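Local atomic coordinates of 2-dehydro-3-deoxyphosphogluconate aldolase (Vibrio fischeri, PDB entry 3NZR), a protein that belongs to the KDGP aldolase family and has the parallel beta/alpha architecture of the TIM-barrel clan. Residues 45-48 with 49-53; 84-88 with 89-93; 239-242 with 243-246. All coordinates share one frame; numbering follows the deposited sequence.

How the interactions relate
The three contacts are local. Each involves one of the helices that surround the parallel sheet of a TIM-barrel-clan fold. Interaction 1 is the N-terminal cap of helix 49-61. Interaction 2 is the C-terminal end of helix 79-89 and the turn into strand 93-94. These two are neighbours, with centres 12 Å apart. Ala52 CB packs on Ile85 CD1 at 3.6 Å, and Val53 CG1 meets His88 CB at 3.9 Å. Interaction 3 lies inside helix 233-247, on the opposite side of the chain's centre from interaction 1, with centres 35 Å apart. Its nearest atoms are about 14 Å from interaction 2. A magnesium ion lies about 6 Å from the side chain of Lys244.

Interaction 1: 45-48 with 49-53; sequences NYPD and VDTAV
Asp48 is the N-cap of helix 49-61, one of the outer helices of this TIM-barrel-clan fold, and bonds to Thr51, three residues on. Asp48 precedes the first helical residue and turns its carboxylate back over the open end. Its CG stands between the backbone N and the carbonyl carbon (chi1 57°), which brings OD1 above the first turn. Asp48 OD1 accepts from Thr51 N at 3.0 Å, nearly in line with its C-O bond. The same oxygen takes the hydroxyl of Thr51, OG1, at 2.6 Å, on the syn side and 27° out of the carboxylate plane. Two donors of one residue therefore grip one oxygen and restrain the rotation of the carboxylate. The backbone adds Ala52 N to Asp48 O at 3.2 Å.

The tight side faces inward, where Ala52 is buried. The Tyr46 ring lies over this residue. Ala52 CA sits 3.9 Å from the ring centroid, 20° off the normal, in a CH-pi contact with one face. The methyl CB of Ala52 meets the ring near CG and CD2. Beyond the contact, Tyr46 OH hydrogen-bonds to Asp55, and Val49 packs on Met81 of helix 79-89.

The other side is smaller and more open to solvent. Pro47 is exposed, and its ring crosses the Thr51 side chain at about a right angle. Thr51 uses its two branches differently: OG1 bonds to Asp48, and the methyl CG2 lies 3.6 Å from Pro47 CD.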
ATOM      1  N   ASN A  45     -18.532  -3.752  14.802  1.00 34.43           N
ATOM      2  CA  ASN A  45     -19.425  -4.047  15.902  1.00 36.11           C
ATOM      3  C   ASN A  45     -19.127  -3.194  17.121  1.00 36.67           C
ATOM      4  O   ASN A  45     -19.606  -3.469  18.192  1.00 36.36           O
ATOM      5  CB  ASN A  45     -19.315  -5.516  16.297  1.00 34.64           C
ATOM      6  CG  ASN A  45     -19.981  -6.440  15.323  1.00 38.67           C
ATOM      7  OD1 ASN A  45     -20.837  -6.061  14.590  1.00 41.18           O
ATOM      8  ND2 ASN A  45     -19.553  -7.659  15.305  1.00 34.38           N
ATOM      9  N   TYR A  46     -18.273  -2.209  16.955  1.00 36.26           N
ATOM     10  CA  TYR A  46     -17.839  -1.372  18.049  1.00 36.46           C
ATOM     11  C   TYR A  46     -17.830   0.078  17.608  1.00 38.27           C
ATOM     12  O   TYR A  46     -17.579   0.371  16.477  1.00 37.00           O
ATOM     13  CB  TYR A  46     -16.451  -1.746  18.563  1.00 35.28           C
ATOM     14  CG  TYR A  46     -16.323  -3.123  19.065  1.00 34.01           C
ATOM     15  CD1 TYR A  46     -16.624  -3.443  20.366  1.00 37.34           C
ATOM     16  CD2 TYR A  46     -15.937  -4.133  18.240  1.00 35.49           C
ATOM     17  CE1 TYR A  46     -16.515  -4.736  20.837  1.00 35.89           C
ATOM     18  CE2 TYR A  46     -15.845  -5.423  18.692  1.00 32.70           C
ATOM     19  CZ  TYR A  46     -16.147  -5.716  19.993  1.00 35.09           C
ATOM     20  OH  TYR A  46     -16.058  -6.988  20.394  1.00 34.78           O
ATOM     21  N   PRO A  47     -18.078   0.971  18.551  1.00 40.27           N
ATOM     22  CA  PRO A  47     -18.195   2.402  18.327  1.00 41.36           C
ATOM     23  C   PRO A  47     -16.912   3.168  18.118  1.00 41.58           C
ATOM     24  O   PRO A  47     -16.915   4.194  17.484  1.00 40.65           O
ATOM     25  CB  PRO A  47     -18.788   2.869  19.641  1.00 43.50           C
ATOM     26  CG  PRO A  47     -18.365   1.951  20.554  1.00 42.94           C
ATOM     27  CD  PRO A  47     -18.300   0.657  19.949  1.00 41.61           C
ATOM     28  N   ASP A  48     -15.830   2.692  18.691  1.00 41.12           N
ATOM     29  CA  ASP A  48     -14.545   3.326  18.510  1.00 40.39           C
ATOM     30  C   ASP A  48     -13.385   2.371  18.755  1.00 38.44           C
ATOM     31  O   ASP A  48     -13.596   1.277  19.206  1.00 37.37           O
ATOM     32  CB  ASP A  48     -14.414   4.583  19.360  1.00 40.90           C
ATOM     33  CG  ASP A  48     -14.624   4.341  20.803  1.00 43.57           C
ATOM     34  OD1 ASP A  48     -14.310   3.300  21.300  1.00 45.38           O
ATOM     35  OD2 ASP A  48     -15.117   5.228  21.477  1.00 50.65           O
ATOM     36  N   VAL A  49     -12.172   2.837  18.503  1.00 37.75           N
ATOM     37  CA  VAL A  49     -10.973   2.008  18.582  1.00 36.73           C
ATOM     38  C   VAL A  49     -10.800   1.464  19.993  1.00 38.84           C
ATOM     39  O   VAL A  49     -10.540   0.285  20.149  1.00 37.50           O
ATOM     40  CB  VAL A  49      -9.704   2.783  18.166  1.00 36.68           C
ATOM     41  CG1 VAL A  49      -8.439   2.082  18.593  1.00 34.99           C
ATOM     42  CG2 VAL A  49      -9.731   3.034  16.675  1.00 34.13           C
ATOM     43  N   ASP A  50     -10.942   2.322  21.001  1.00 40.07           N
ATOM     44  CA  ASP A  50     -10.628   1.919  22.361  1.00 42.61           C
ATOM     45  C   ASP A  50     -11.597   0.886  22.912  1.00 40.82           C
ATOM     46  O   ASP A  50     -11.201  -0.032  23.600  1.00 40.98           O
ATOM     47  CB  ASP A  50     -10.615   3.157  23.271  1.00 44.81           C
ATOM     48  CG  ASP A  50      -9.460   4.117  22.931  1.00 51.00           C
ATOM     49  OD1 ASP A  50      -8.410   3.661  22.356  1.00 53.65           O
ATOM     50  OD2 ASP A  50      -9.599   5.331  23.247  1.00 57.37           O
ATOM     51  N   THR A  51     -12.863   1.058  22.590  1.00 40.21           N
ATOM     52  CA  THR A  51     -13.908   0.110  22.957  1.00 40.88           C
ATOM     53  C   THR A  51     -13.667  -1.264  22.324  1.00 39.11           C
ATOM     54  O   THR A  51     -13.804  -2.295  22.975  1.00 38.72           O
ATOM     55  CB  THR A  51     -15.280   0.705  22.541  1.00 42.20           C
ATOM     56  OG1 THR A  51     -15.451   1.991  23.201  1.00 45.54           O
ATOM     57  CG2 THR A  51     -16.472  -0.217  22.905  1.00 44.83           C
ATOM     58  N   ALA A  52     -13.270  -1.276  21.053  1.00 36.33           N
ATOM     59  CA  ALA A  52     -12.913  -2.552  20.364  1.00 34.65           C
ATOM     60  C   ALA A  52     -11.606  -3.168  20.972  1.00 33.66           C
ATOM     61  O   ALA A  52     -11.509  -4.358  21.208  1.00 31.78           O
ATOM     62  CB  ALA A  52     -12.752  -2.293  18.895  1.00 33.96           C
ATOM     63  N   VAL A  53     -10.622  -2.340  21.284  1.00 34.53           N
ATOM     64  CA  VAL A  53      -9.381  -2.874  21.794  1.00 34.77           C
ATOM     65  C   VAL A  53      -9.615  -3.576  23.150  1.00 37.04           C
ATOM     66  O   VAL A  53      -9.082  -4.673  23.383  1.00 35.78           O
ATOM     67  CB  VAL A  53      -8.319  -1.793  21.896  1.00 35.26           C
ATOM     68  CG1 VAL A  53      -7.124  -2.269  22.724  1.00 36.37           C
ATOM     69  CG2 VAL A  53      -7.886  -1.294  20.486  1.00 33.84           C
TER

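Interaction 2: 84-88 with 89-93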
ATOM      1  N   LEU A  84      -5.641   0.658  13.289  1.00 16.68           N
ATOM      2  CA  LEU A  84      -5.395   1.295  14.604  1.00 17.68           C
ATOM      3  C   LEU A  84      -5.727   0.303  15.731  1.00 18.97           C
ATOM      4  O   LEU A  84      -5.023   0.195  16.709  1.00 21.79           O
ATOM      5  CB  LEU A  84      -6.289   2.509  14.789  1.00 19.41           C
ATOM      6  CG  LEU A  84      -5.942   3.651  13.855  1.00 24.73           C
ATOM      7  CD1 LEU A  84      -6.993   4.750  13.972  1.00 31.51           C
ATOM      8  CD2 LEU A  84      -4.594   4.210  14.250  1.00 30.44           C
ATOM      9  N   ILE A  85      -6.817  -0.432  15.599  1.00 19.08           N
ATOM     10  CA  ILE A  85      -7.099  -1.534  16.576  1.00 19.75           C
ATOM     11  C   ILE A  85      -5.971  -2.566  16.678  1.00 19.35           C
ATOM     12  O   ILE A  85      -5.547  -2.957  17.790  1.00 22.89           O
ATOM     13  CB  ILE A  85      -8.403  -2.250  16.186  1.00 21.09           C
ATOM     14  CG1 ILE A  85      -9.608  -1.332  16.423  1.00 25.64           C
ATOM     15  CG2 ILE A  85      -8.607  -3.576  16.984  1.00 21.44           C
ATOM     16  CD1 ILE A  85     -10.883  -1.886  15.810  1.00 22.71           C
ATOM     17  N   SER A  86      -5.500  -3.067  15.546  1.00 21.15           N
ATOM     18  CA  SER A  86      -4.482  -4.088  15.528  1.00 19.35           C
ATOM     19  C   SER A  86      -3.167  -3.600  16.136  1.00 20.89           C
ATOM     20  O   SER A  86      -2.436  -4.340  16.778  1.00 21.74           O
ATOM     21  CB  SER A  86      -4.271  -4.621  14.096  1.00 17.97           C
ATOM     22  OG  SER A  86      -5.508  -5.136  13.546  1.00 17.12           O
ATOM     23  N   GLN A  87      -2.827  -2.335  15.909  1.00 24.39           N
ATOM     24  CA  GLN A  87      -1.682  -1.734  16.537  1.00 26.45           C
ATOM     25  C   GLN A  87      -1.696  -2.052  18.038  1.00 28.80           C
ATOM     26  O   GLN A  87      -0.671  -2.487  18.555  1.00 31.42           O
ATOM     27  CB  GLN A  87      -1.659  -0.231  16.318  1.00 26.91           C
ATOM     28  CG  GLN A  87      -0.456   0.494  16.971  1.00 31.18           C
ATOM     29  CD  GLN A  87      -0.312   1.910  16.479  1.00 33.76           C
ATOM     30  OE1 GLN A  87      -1.294   2.583  16.229  1.00 35.54           O
ATOM     31  NE2 GLN A  87       0.918   2.369  16.326  1.00 38.43           N
ATOM     32  N   HIS A  88      -2.820  -1.840  18.710  1.00 29.77           N
ATOM     33  CA  HIS A  88      -2.904  -2.033  20.178  1.00 33.16           C
ATOM     34  C   HIS A  88      -3.223  -3.448  20.574  1.00 32.01           C
ATOM     35  O   HIS A  88      -2.734  -3.918  21.573  1.00 33.26           O
ATOM     36  CB  HIS A  88      -3.932  -1.104  20.772  1.00 34.52           C
ATOM     37  CG  HIS A  88      -3.607   0.319  20.549  1.00 41.65           C
ATOM     38  ND1 HIS A  88      -4.560   1.260  20.227  1.00 48.26           N
ATOM     39  CD2 HIS A  88      -2.418   0.973  20.584  1.00 48.19           C
ATOM     40  CE1 HIS A  88      -3.968   2.442  20.095  1.00 52.05           C
ATOM     41  NE2 HIS A  88      -2.669   2.293  20.304  1.00 49.18           N
ATOM     42  N   VAL A  89      -4.009  -4.154  19.778  1.00 30.49           N
ATOM     43  CA  VAL A  89      -4.338  -5.555  20.101  1.00 29.73           C
ATOM     44  C   VAL A  89      -3.164  -6.551  19.835  1.00 29.05           C
ATOM     45  O   VAL A  89      -3.028  -7.564  20.554  1.00 31.21           O
ATOM     46  CB  VAL A  89      -5.569  -5.991  19.299  1.00 30.82           C
ATOM     47  CG1 VAL A  89      -5.698  -7.497  19.275  1.00 30.66           C
ATOM     48  CG2 VAL A  89      -6.834  -5.334  19.841  1.00 31.13           C
ATOM     49  N   GLN A  90      -2.327  -6.301  18.812  1.00 27.21           N
ATOM     50  CA  GLN A  90      -1.258  -7.245  18.426  1.00 25.75           C
ATOM     51  C   GLN A  90      -1.848  -8.675  18.284  1.00 24.31           C
ATOM     52  O   GLN A  90      -1.429  -9.601  18.963  1.00 24.28           O
ATOM     53  CB  GLN A  90      -0.097  -7.242  19.442  1.00 27.04           C
ATOM     54  CG  GLN A  90       0.643  -5.867  19.516  1.00 30.90           C
ATOM     55  CD  GLN A  90       1.517  -5.568  18.281  1.00 27.20           C
ATOM     56  OE1 GLN A  90       2.385  -6.343  17.918  1.00 27.59           O
ATOM     57  NE2 GLN A  90       1.321  -4.426  17.703  1.00 25.19           N
ATOM     58  N   PRO A  91      -2.804  -8.847  17.371  1.00 20.67           N
ATOM     59  CA  PRO A  91      -3.386 -10.171  17.124  1.00 20.23           C
ATOM     60  C   PRO A  91      -2.523 -11.059  16.250  1.00 19.85           C
ATOM     61  O   PRO A  91      -1.567 -10.580  15.592  1.00 19.58           O
ATOM     62  CB  PRO A  91      -4.659  -9.814  16.403  1.00 20.13           C
ATOM     63  CG  PRO A  91      -4.235  -8.555  15.540  1.00 18.99           C
ATOM     64  CD  PRO A  91      -3.091  -7.903  16.263  1.00 21.23           C
ATOM     65  N   GLN A  92      -2.891 -12.343  16.188  1.00 19.18           N
ATOM     66  CA  GLN A  92      -2.268 -13.230  15.244  1.00 19.14           C
ATOM     67  C   GLN A  92      -2.636 -12.904  13.807  1.00 17.99           C
ATOM     68  O   GLN A  92      -1.859 -13.282  12.928  1.00 17.70           O
ATOM     69  CB  GLN A  92      -2.578 -14.682  15.538  1.00 18.47           C
ATOM     70  CG  GLN A  92      -1.837 -15.139  16.806  1.00 20.52           C
ATOM     71  CD  GLN A  92      -2.220 -16.569  17.257  1.00 26.00           C
ATOM     72  OE1 GLN A  92      -2.865 -17.299  16.513  1.00 25.31           O
ATOM     73  NE2 GLN A  92      -1.816 -16.945  18.463  1.00 22.64           N
ATOM     74  N   HIS A  93      -3.814 -12.323  13.571  1.00 16.65           N
ATOM     75  CA  HIS A  93      -4.341 -12.179  12.197  1.00 15.33           C
ATOM     76  C   HIS A  93      -5.120 -10.905  12.011  1.00 15.74           C
ATOM     77  O   HIS A  93      -5.905 -10.490  12.880  1.00 17.32           O
ATOM     78  CB  HIS A  93      -5.193 -13.417  11.874  1.00 16.81           C
ATOM     79  CG  HIS A  93      -5.683 -13.461  10.459  1.00 14.60           C
ATOM     80  ND1 HIS A  93      -5.029 -14.166   9.480  1.00 20.64           N
ATOM     81  CD2 HIS A  93      -6.760 -12.914   9.881  1.00 17.25           C
ATOM     82  CE1 HIS A  93      -5.685 -14.032   8.341  1.00 17.47           C
ATOM     83  NE2 HIS A  93      -6.762 -13.315   8.566  1.00 22.53           N
TER
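Gln90 folds back on Gln87 at the end of helix 79-89. Its side-chain amide donates from NE2 to Gln87 O at 2.9 Å, and the bond is nearly straight at 173°. The acceptor lies in the plane of the Gln90 amide, whereas the nitrogen is tilted 29° from the carbonyl plane of Gln87. A bend at chi2 (-72°) curls the chain back to reach this oxygen. NE2 also donates to Ala108 O at the end of helix 101-108, and OE1 accepts from Gln110 just after it, which together fix how the amide is turned.

Two backbone bonds complete the last turn. Val89 N donates to Ile85 O at 2.8 Å, and Gln90 N donates to Ser86 O, also at 2.8 Å. Gln90 then leaves the helix with positive phi, and the chain turns toward strand 93-94.

Packing surrounds these bonds. Ile85 and Val89 lie side by side and point the same way, with Ile85 CG2 3.8 Å from Val89 CG2. Both also touch Met56 of helix 49-61. Pro91 lays its CD 4.1 Å from Ser86 CB. Ser86 OG bonds back to Val82 O, and Ser86 and Pro91 both rest on Val69 of strand 67-70.

The helix end is thus closed partly by a side chain. Pro91 has no N-H to give to Gln87 O, and the amide of Gln90 fills that role just where the chain stops being helical.

Interaction 3: 239-242 with 243-246; sequences LLDM and TKKL
Thr243 puts two donors on the carbonyl oxygen of Leu239 in helix 233-247, the last helix of this TIM-barrel-clan chain. Thr243 N donates to Leu239 O at 2.9 Å in the regular alpha-helical bond. Thr243 OG1 donates to the same oxygen at 2.7 Å. The two donors arrive from opposite faces of the carbonyl plane, the hydroxyl being tilted 34° from it. The hydroxyl reaches back because OG1 stands anti to the carbonyl carbon of its own residue (chi1 -60°). Thr243 is buried, and Tyr200 OH of helix 200-209 also hydrogen-bonds to OG1, so the hydroxyl has a partner on each helix.

The other carbonyls of the turn are met in the usual pattern. Leu240 O, Asp241 O and Met242 O accept from the amides of Lys244, Lys245 and Leu246, each four residues on.

Asp241 and Lys244 have their strongest polar partners outside the contact. Asp241 OD2 forms a salt bridge with Lys237, one turn earlier, and Lys244 NZ forms one with Glu34, outside this helix. Between the two residues, Asp241 OD1 and Lys244 NZ remain 4.6 Å apart, beyond a salt bridge, though the opposite charges probably still attract. A magnesium ion is about 6 Å from the Lys244 side chain.

Packing completes the contact. Leu239 packs on Leu16 of strand 16-19 and so joins the helix to the sheet, while Leu246 packs on Met204 of helix 200-209. Lys244 runs extended across Leu240 at an oblique angle, bringing its CE to 3.8 Å from Leu240 CG.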
ATOM      1  N   LEU A 239     -15.233 -29.438  10.920  1.00 24.94           N
ATOM      2  CA  LEU A 239     -14.240 -28.886  10.001  1.00 25.26           C
ATOM      3  C   LEU A 239     -12.799 -29.361  10.370  1.00 25.53           C
ATOM      4  O   LEU A 239     -11.979 -29.641   9.503  1.00 24.62           O
ATOM      5  CB  LEU A 239     -14.318 -27.378  10.059  1.00 25.26           C
ATOM      6  CG  LEU A 239     -15.538 -26.650   9.432  1.00 26.74           C
ATOM      7  CD1 LEU A 239     -15.618 -25.207   9.936  1.00 26.90           C
ATOM      8  CD2 LEU A 239     -15.425 -26.634   7.945  1.00 25.95           C
ATOM      9  N   LEU A 240     -12.524 -29.506  11.663  1.00 25.87           N
ATOM     10  CA  LEU A 240     -11.166 -29.931  12.089  1.00 26.84           C
ATOM     11  C   LEU A 240     -10.967 -31.370  11.652  1.00 28.67           C
ATOM     12  O   LEU A 240      -9.918 -31.693  11.110  1.00 28.37           O
ATOM     13  CB  LEU A 240     -10.915 -29.821  13.584  1.00 25.63           C
ATOM     14  CG  LEU A 240      -9.575 -30.347  14.144  1.00 30.36           C
ATOM     15  CD1 LEU A 240      -8.332 -29.462  13.675  1.00 32.39           C
ATOM     16  CD2 LEU A 240      -9.606 -30.454  15.698  1.00 33.34           C
ATOM     17  N   ASP A 241     -11.972 -32.211  11.853  1.00 32.15           N
ATOM     18  CA  ASP A 241     -11.826 -33.614  11.491  1.00 34.93           C
ATOM     19  C   ASP A 241     -11.697 -33.774   9.961  1.00 34.65           C
ATOM     20  O   ASP A 241     -10.905 -34.566   9.483  1.00 34.74           O
ATOM     21  CB  ASP A 241     -13.003 -34.408  12.002  1.00 37.98           C
ATOM     22  CG  ASP A 241     -12.923 -34.715  13.517  1.00 44.22           C
ATOM     23  OD1 ASP A 241     -11.855 -34.519  14.166  1.00 48.41           O
ATOM     24  OD2 ASP A 241     -13.972 -35.146  14.047  1.00 51.02           O
HETATM   25  N   MSE A 242     -12.482 -32.998   9.208  1.00 33.45           N
HETATM   26  CA  MSE A 242     -12.338 -32.936   7.769  1.00 33.68           C
HETATM   27  C   MSE A 242     -10.940 -32.509   7.357  1.00 30.80           C
HETATM   28  O   MSE A 242     -10.365 -33.070   6.410  1.00 30.66           O
HETATM   29  CB  MSE A 242     -13.366 -31.980   7.137  1.00 34.85           C
HETATM   30  CG  MSE A 242     -14.763 -32.525   7.135  1.00 40.36           C
HETATM   31 SE   MSE A 242     -16.065 -31.224   6.334  0.80 47.56          SE
HETATM   32  CE  MSE A 242     -17.696 -32.367   6.415  1.00 45.52           C
ATOM     33  N   THR A 243     -10.376 -31.566   8.097  1.00 27.99           N
ATOM     34  CA  THR A 243      -9.040 -31.105   7.779  1.00 27.36           C
ATOM     35  C   THR A 243      -8.002 -32.252   8.033  1.00 28.96           C
ATOM     36  O   THR A 243      -7.119 -32.505   7.212  1.00 29.25           O
ATOM     37  CB  THR A 243      -8.744 -29.830   8.581  1.00 26.92           C
ATOM     38  OG1 THR A 243      -9.728 -28.818   8.220  1.00 27.56           O
ATOM     39  CG2 THR A 243      -7.298 -29.317   8.354  1.00 26.20           C
ATOM     40  N   LYS A 244      -8.193 -33.018   9.101  1.00 29.70           N
ATOM     41  CA  LYS A 244      -7.235 -34.095   9.430  1.00 31.86           C
ATOM     42  C   LYS A 244      -7.293 -35.166   8.364  1.00 34.93           C
ATOM     43  O   LYS A 244      -6.227 -35.656   7.921  1.00 36.57           O
ATOM     44  CB  LYS A 244      -7.557 -34.718  10.784  1.00 31.64           C
ATOM     45  CG  LYS A 244      -7.454 -33.757  11.906  1.00 31.48           C
ATOM     46  CD  LYS A 244      -7.638 -34.424  13.264  1.00 36.37           C
ATOM     47  CE  LYS A 244      -7.369 -33.433  14.397  1.00 38.65           C
ATOM     48  NZ  LYS A 244      -7.578 -34.063  15.742  1.00 37.87           N
ATOM     49  N   LYS A 245      -8.514 -35.483   7.939  1.00 37.25           N
ATOM     50  CA  LYS A 245      -8.754 -36.404   6.835  1.00 41.15           C
ATOM     51  C   LYS A 245      -8.226 -35.934   5.477  1.00 42.27           C
ATOM     52  O   LYS A 245      -7.873 -36.773   4.647  1.00 43.63           O
ATOM     53  CB  LYS A 245     -10.230 -36.712   6.708  1.00 43.21           C
ATOM     54  CG  LYS A 245     -10.562 -37.681   5.583  1.00 48.87           C
ATOM     55  CD  LYS A 245     -12.002 -38.158   5.658  1.00 53.87           C
ATOM     56  CE  LYS A 245     -12.374 -38.989   4.413  1.00 59.65           C
ATOM     57  NZ  LYS A 245     -13.847 -39.026   4.115  1.00 62.02           N
ATOM     58  N   LEU A 246      -8.192 -34.616   5.242  1.00 40.75           N
ATOM     59  CA  LEU A 246      -7.703 -34.068   3.977  1.00 41.26           C
ATOM     60  C   LEU A 246      -6.199 -34.259   3.900  1.00 41.51           C
ATOM     61  O   LEU A 246      -5.669 -34.541   2.862  1.00 42.17           O
ATOM     62  CB  LEU A 246      -7.997 -32.550   3.844  1.00 39.47           C
ATOM     63  CG  LEU A 246      -9.381 -32.089   3.401  1.00 39.93           C
ATOM     64  CD1 LEU A 246      -9.493 -30.563   3.629  1.00 38.92           C
ATOM     65  CD2 LEU A 246      -9.664 -32.464   1.947  1.00 39.01           C
TER